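Local coordinates for plasmin and fibronectin-binding protein A (Streptococcus pneumoniae, PDB 4MR0) that acts as a surface adhesin and invasin that binds human fibronectin, plasminogen, plasmin and serum albumin, at residues A[130-133]-A[134-138]; A[114-118]-A[119-123]. All coordinates share one frame; numbering follows the deposited sequence.

Contact 1 of 2, residues A[130-133]-A[134-138]; sequences DDRQ and AIQDA
D131 and R132 meet I135 and Q136 across the first turn of helix 132-143, where the carbonyls of D131, the N-cap residue, and R132 accept the N-H groups of I135 and Q136. Just ahead, D130 makes an Asx turn: its OD1 accepts the N-H of R132 at 3.3 Å from above the carboxylate plane, and the same oxygen takes the N-H of K161. The D130 carbonyl O reaches the N of A134 through a water that bonds to both. D131 makes no capping bond with its side chain; its carboxylate oxygens accept the backbone N-H groups of V124 and G125, and its carbonyl O receives I135 N at 3.0 Å. With CG1 of I135 beside its own backbone N (chi1 -65°), the branch folds over that turn, so CG1 lies 3.1 Å from D131 O and CD1 4.0 Å from D131 CB. A branched apolar chain suits this buried site, where I135 packs on F153, Y158 and V160 of the neighbouring strands. R132 O accepts Q136 N at 2.8 Å. The R132 side chain leaves anti to its backbone N (chi1 -176°) and bends at chi3, which brings NH1 back to 4.0 Å from CB of Q136; it also touches E162, a ligand of a manganese ion about 8 Å from the R132 side chain. Q133 and D137 lie one turn apart, polar chains fitting a side at least partly open to solvent. The N-H groups of R132 and A134 are thus met by D130 OD1 and a water, while D131 spends its charge tying the helix to the preceding loop.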
ATOM      1  N   ASP A 130      22.047 -24.232   0.937  1.00 23.51           N
ATOM      2  CA  ASP A 130      20.874 -23.798   0.182  1.00 23.79           C
ATOM      3  C   ASP A 130      19.727 -24.755   0.488  1.00 23.01           C
ATOM      4  O   ASP A 130      19.712 -25.891   0.020  1.00 23.48           O
ATOM      5  CB  ASP A 130      21.185 -23.788  -1.321  1.00 24.14           C
ATOM      6  CG  ASP A 130      19.985 -23.405  -2.163  1.00 25.64           C
ATOM      7  OD1 ASP A 130      19.064 -22.753  -1.628  1.00 22.05           O
ATOM      8  OD2 ASP A 130      19.967 -23.746  -3.364  1.00 25.38           O
ATOM      9  N   ASP A 131      18.767 -24.293   1.282  1.00 21.48           N
ATOM     10  CA  ASP A 131      17.630 -25.125   1.667  1.00 20.99           C
ATOM     11  C   ASP A 131      16.420 -25.074   0.741  1.00 19.33           C
ATOM     12  O   ASP A 131      15.382 -25.650   1.059  1.00 19.02           O
ATOM     13  CB  ASP A 131      17.166 -24.765   3.081  1.00 22.56           C
ATOM     14  CG  ASP A 131      18.124 -25.243   4.147  1.00 24.94           C
ATOM     15  OD1 ASP A 131      19.048 -26.014   3.817  1.00 24.54           O
ATOM     16  OD2 ASP A 131      17.948 -24.857   5.319  1.00 24.76           O
ATOM     17  N   ARG A 132      16.542 -24.397  -0.395  1.00 19.09           N
ATOM     18  CA  ARG A 132      15.413 -24.301  -1.315  1.00 18.65           C
ATOM     19  C   ARG A 132      14.818 -25.650  -1.729  1.00 19.40           C
ATOM     20  O   ARG A 132      13.622 -25.882  -1.559  1.00 19.18           O
ATOM     21  CB  ARG A 132      15.801 -23.536  -2.583  1.00 18.17           C
ATOM     22  CG  ARG A 132      14.608 -23.326  -3.527  1.00 18.39           C
ATOM     23  CD  ARG A 132      15.053 -23.063  -4.952  1.00 20.65           C
ATOM     24  NE  ARG A 132      15.808 -24.186  -5.503  1.00 20.80           N
ATOM     25  CZ  ARG A 132      15.280 -25.364  -5.831  1.00 23.50           C
ATOM     26  NH1 ARG A 132      13.984 -25.582  -5.673  1.00 18.58           N
ATOM     27  NH2 ARG A 132      16.059 -26.332  -6.313  1.00 22.52           N
ATOM     28  N   GLN A 133      15.642 -26.544  -2.269  1.00 19.72           N
ATOM     29  CA  GLN A 133      15.120 -27.834  -2.716  1.00 22.16           C
ATOM     30  C   GLN A 133      14.423 -28.614  -1.608  1.00 22.01           C
ATOM     31  O   GLN A 133      13.410 -29.268  -1.851  1.00 22.74           O
ATOM     32  CB  GLN A 133      16.234 -28.693  -3.322  1.00 24.79           C
ATOM     33  CG  GLN A 133      15.709 -29.910  -4.084  1.00 28.75           C
ATOM     34  CD  GLN A 133      14.791 -29.527  -5.235  1.00 31.71           C
ATOM     35  OE1 GLN A 133      13.595 -29.827  -5.225  1.00 34.97           O
ATOM     36  NE2 GLN A 133      15.350 -28.859  -6.234  1.00 32.35           N
ATOM     37  N   ALA A 134      14.968 -28.554  -0.395  1.00 21.05           N
ATOM     38  CA  ALA A 134      14.371 -29.259   0.734  1.00 20.95           C
ATOM     39  C   ALA A 134      12.996 -28.669   1.037  1.00 20.83           C
ATOM     40  O   ALA A 134      12.026 -29.400   1.261  1.00 20.31           O
ATOM     41  CB  ALA A 134      15.277 -29.146   1.963  1.00 21.59           C
ATOM     42  N   ILE A 135      12.926 -27.342   1.047  1.00 19.21           N
ATOM     43  CA  ILE A 135      11.677 -26.635   1.304  1.00 19.14           C
ATOM     44  C   ILE A 135      10.659 -26.954   0.203  1.00 18.37           C
ATOM     45  O   ILE A 135       9.503 -27.243   0.481  1.00 17.94           O
ATOM     46  CB  ILE A 135      11.924 -25.104   1.381  1.00 17.74           C
ATOM     47  CG1 ILE A 135      12.808 -24.794   2.592  1.00 17.84           C
ATOM     48  CG2 ILE A 135      10.592 -24.349   1.479  1.00 16.71           C
ATOM     49  CD1 ILE A 135      13.433 -23.399   2.577  1.00 16.01           C
ATOM     50  N   GLN A 136      11.097 -26.928  -1.050  1.00 19.72           N
ATOM     51  CA  GLN A 136      10.187 -27.222  -2.153  1.00 19.88           C
ATOM     52  C   GLN A 136       9.659 -28.656  -2.069  1.00 21.07           C
ATOM     53  O   GLN A 136       8.479 -28.903  -2.322  1.00 20.74           O
ATOM     54  CB  GLN A 136      10.887 -27.007  -3.493  1.00 18.89           C
ATOM     55  CG  GLN A 136       9.936 -26.982  -4.689  1.00 18.28           C
ATOM     56  CD  GLN A 136       8.883 -25.882  -4.586  1.00 17.61           C
ATOM     57  OE1 GLN A 136       7.701 -26.148  -4.347  1.00 19.70           O
ATOM     58  NE2 GLN A 136       9.311 -24.640  -4.753  1.00 14.69           N
ATOM     59  N   ASP A 137      10.527 -29.602  -1.718  1.00 21.92           N
ATOM     60  CA  ASP A 137      10.107 -30.997  -1.605  1.00 22.82           C
ATOM     61  C   ASP A 137       9.067 -31.150  -0.497  1.00 20.63           C
ATOM     62  O   ASP A 137       8.139 -31.949  -0.608  1.00 20.76           O
ATOM     63  CB  ASP A 137      11.309 -31.912  -1.317  1.00 24.36           C
ATOM     64  CG  ASP A 137      12.338 -31.897  -2.436  1.00 27.94           C
ATOM     65  OD1 ASP A 137      11.944 -31.724  -3.608  1.00 29.93           O
ATOM     66  OD2 ASP A 137      13.543 -32.071  -2.147  1.00 31.00           O
ATOM     67  N   ALA A 138       9.227 -30.384   0.575  1.00 18.77           N
ATOM     68  CA  ALA A 138       8.289 -30.435   1.685  1.00 18.92           C
ATOM     69  C   ALA A 138       6.932 -29.949   1.192  1.00 19.45           C
ATOM     70  O   ALA A 138       5.907 -30.589   1.425  1.00 18.04           O
ATOM     71  CB  ALA A 138       8.775 -29.556   2.829  1.00 17.30           C
TER
HETATM   72  O   HOH W   1      17.710 -28.151   0.002  1.00 31.05           O

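Contact 2 of 2, residues A[114-118]-A[119-123]; sequences TALSV and KDYGA
S117 and K119 meet through a side-chain-to-backbone bond: OG of S117 accepts the N-H of K119 at 3.1 Å, an ST turn. The hydroxyl gets there because it stands opposite its own backbone N (chi1 170°), and it also lies alongside CG of K119. The S117 carbonyl receives D120 N at 2.9 Å, the donor standing well above the carbonyl plane, as fits the i to i+3 bond of a 3-10 turn; D120 folds its carboxylate back so that OD1 rests 3.3 Å from CB of S117. V118 O is gripped twice, by Y121 N at 3.2 Å and A123 N at 3.3 Å, which arrive from opposite faces of its plane. With G122 N bonded to K119 O inside the loop, the 6→1 bond from A123 completes a Schellman motif, and G122 is the residue of positive phi (103°) that it calls for, where a CB would strike the carbonyl before it. The sequence VKDYGA here is a familiar opening of the rhamnogalacturonase and pectate lyase-like family, to which this region belongs. Methyls meet beside the motif, V118 CG2 lying 3.9 Å from A123 CB, small groups that suit a buried corner. Y121 sends its ring back along the turn, its edge toward S117 O and V118 O, and its OH ends 3.3 Å from CD1 of L116. Further out, A138 and A141 of helix 132-143 pack on Y121, while V151, F153 and Y158 receive V118. Backbone bonds from L116 to N150 and Y152, and from V118 to Y152, seat strand 116-117 against strand 150-153.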
ATOM      1  N   THR A 114       1.706 -34.041  12.886  1.00 49.48           N
ATOM      2  CA  THR A 114       1.786 -34.636  11.529  1.00 49.24           C
ATOM      3  C   THR A 114       2.293 -33.652  10.498  1.00 47.46           C
ATOM      4  O   THR A 114       2.562 -34.047   9.369  1.00 48.20           O
ATOM      5  CB  THR A 114       0.434 -35.183  11.063  1.00 50.53           C
ATOM      6  OG1 THR A 114      -0.627 -34.376  11.592  1.00 51.01           O
ATOM      7  CG2 THR A 114       0.287 -36.624  11.510  1.00 51.08           C
ATOM      8  N   ALA A 115       2.419 -32.379  10.868  1.00 44.34           N
ATOM      9  CA  ALA A 115       2.957 -31.384   9.938  1.00 40.96           C
ATOM     10  C   ALA A 115       4.363 -31.837   9.531  1.00 39.28           C
ATOM     11  O   ALA A 115       5.156 -32.268  10.370  1.00 39.64           O
ATOM     12  CB  ALA A 115       3.033 -30.002  10.596  1.00 40.73           C
ATOM     13  N   LEU A 116       4.676 -31.732   8.247  1.00 35.79           N
ATOM     14  CA  LEU A 116       5.986 -32.144   7.762  1.00 33.22           C
ATOM     15  C   LEU A 116       7.002 -31.066   8.093  1.00 32.04           C
ATOM     16  O   LEU A 116       6.726 -29.881   7.915  1.00 32.48           O
ATOM     17  CB  LEU A 116       5.961 -32.337   6.243  1.00 31.89           C
ATOM     18  CG  LEU A 116       4.789 -33.101   5.626  1.00 31.67           C
ATOM     19  CD1 LEU A 116       4.925 -33.068   4.110  1.00 31.60           C
ATOM     20  CD2 LEU A 116       4.753 -34.537   6.137  1.00 30.41           C
ATOM     21  N   SER A 117       8.169 -31.470   8.582  1.00 29.05           N
ATOM     22  CA  SER A 117       9.218 -30.510   8.890  1.00 26.53           C
ATOM     23  C   SER A 117      10.099 -30.392   7.654  1.00 25.30           C
ATOM     24  O   SER A 117      10.382 -31.390   6.997  1.00 25.11           O
ATOM     25  CB  SER A 117      10.064 -30.988  10.069  1.00 26.76           C
ATOM     26  OG  SER A 117      11.211 -30.166  10.221  1.00 26.64           O
ATOM     27  N   VAL A 118      10.521 -29.177   7.321  1.00 24.24           N
ATOM     28  CA  VAL A 118      11.381 -29.004   6.158  1.00 24.80           C
ATOM     29  C   VAL A 118      12.719 -29.705   6.391  1.00 26.24           C
ATOM     30  O   VAL A 118      13.471 -29.950   5.448  1.00 24.17           O
ATOM     31  CB  VAL A 118      11.640 -27.517   5.858  1.00 25.51           C
ATOM     32  CG1 VAL A 118      10.360 -26.859   5.340  1.00 23.65           C
ATOM     33  CG2 VAL A 118      12.129 -26.813   7.115  1.00 23.60           C
ATOM     34  N   LYS A 119      13.011 -30.021   7.652  1.00 26.91           N
ATOM     35  CA  LYS A 119      14.256 -30.711   8.004  1.00 29.50           C
ATOM     36  C   LYS A 119      14.178 -32.155   7.514  1.00 28.67           C
ATOM     37  O   LYS A 119      15.197 -32.787   7.232  1.00 28.46           O
ATOM     38  CB  LYS A 119      14.469 -30.694   9.523  1.00 31.26           C
ATOM     39  CG  LYS A 119      14.444 -29.303  10.143  1.00 34.32           C
ATOM     40  CD  LYS A 119      15.546 -28.416   9.589  1.00 36.52           C
ATOM     41  CE  LYS A 119      16.810 -28.475  10.435  1.00 38.65           C
ATOM     42  NZ  LYS A 119      16.638 -27.739  11.721  1.00 40.82           N
ATOM     43  N   ASP A 120      12.953 -32.665   7.418  1.00 27.83           N
ATOM     44  CA  ASP A 120      12.714 -34.025   6.956  1.00 28.41           C
ATOM     45  C   ASP A 120      13.242 -34.230   5.545  1.00 28.03           C
ATOM     46  O   ASP A 120      13.483 -35.364   5.121  1.00 27.41           O
ATOM     47  CB  ASP A 120      11.216 -34.331   6.965  1.00 30.76           C
ATOM     48  CG  ASP A 120      10.650 -34.458   8.364  1.00 34.10           C
ATOM     49  OD1 ASP A 120      11.283 -33.950   9.316  1.00 35.25           O
ATOM     50  OD2 ASP A 120       9.563 -35.059   8.506  1.00 35.84           O
ATOM     51  N   TYR A 121      13.424 -33.133   4.818  1.00 26.84           N
ATOM     52  CA  TYR A 121      13.890 -33.226   3.445  1.00 26.83           C
ATOM     53  C   TYR A 121      15.288 -32.686   3.198  1.00 26.76           C
ATOM     54  O   TYR A 121      15.671 -32.434   2.054  1.00 28.54           O
ATOM     55  CB  TYR A 121      12.880 -32.546   2.517  1.00 26.50           C
ATOM     56  CG  TYR A 121      11.481 -33.084   2.701  1.00 25.51           C
ATOM     57  CD1 TYR A 121      10.678 -32.638   3.749  1.00 25.21           C
ATOM     58  CD2 TYR A 121      10.976 -34.075   1.856  1.00 26.74           C
ATOM     59  CE1 TYR A 121       9.405 -33.163   3.954  1.00 27.37           C
ATOM     60  CE2 TYR A 121       9.703 -34.608   2.053  1.00 27.45           C
ATOM     61  CZ  TYR A 121       8.926 -34.146   3.104  1.00 27.33           C
ATOM     62  OH  TYR A 121       7.671 -34.666   3.313  1.00 30.93           O
ATOM     63  N   GLY A 122      16.057 -32.510   4.268  1.00 27.12           N
ATOM     64  CA  GLY A 122      17.420 -32.042   4.107  1.00 26.27           C
ATOM     65  C   GLY A 122      17.707 -30.588   4.417  1.00 26.36           C
ATOM     66  O   GLY A 122      18.847 -30.143   4.275  1.00 25.28           O
ATOM     67  N   ALA A 123      16.691 -29.833   4.820  1.00 25.19           N
ATOM     68  CA  ALA A 123      16.912 -28.432   5.153  1.00 25.10           C
ATOM     69  C   ALA A 123      17.865 -28.416   6.343  1.00 24.59           C
ATOM     70  O   ALA A 123      17.652 -29.145   7.308  1.00 25.65           O
ATOM     71  CB  ALA A 123      15.594 -27.766   5.525  1.00 25.04           C
TER

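From the N terminus, strand 116-117 runs straight into contact 2, a 3-10 turn ended by the bend at G122, which begins the loop leading to the helix; a connecting stretch follows, and contact 1 then opens helix 132-143. The two are in series, neither nested nor crossed, yet they touch: A134 CB packs on Y121 O and A123 N, and D131 OD1 lies 3.5 Å from A123 CA. The helix leads on to strand 150-153, parallel partner of strand 116-117, so both contacts belong to one strand-helix-strand unit. It sits at the N-terminal end of the parallel beta-helix, where the helix covers the first coil much as in pectate lyase-like relatives.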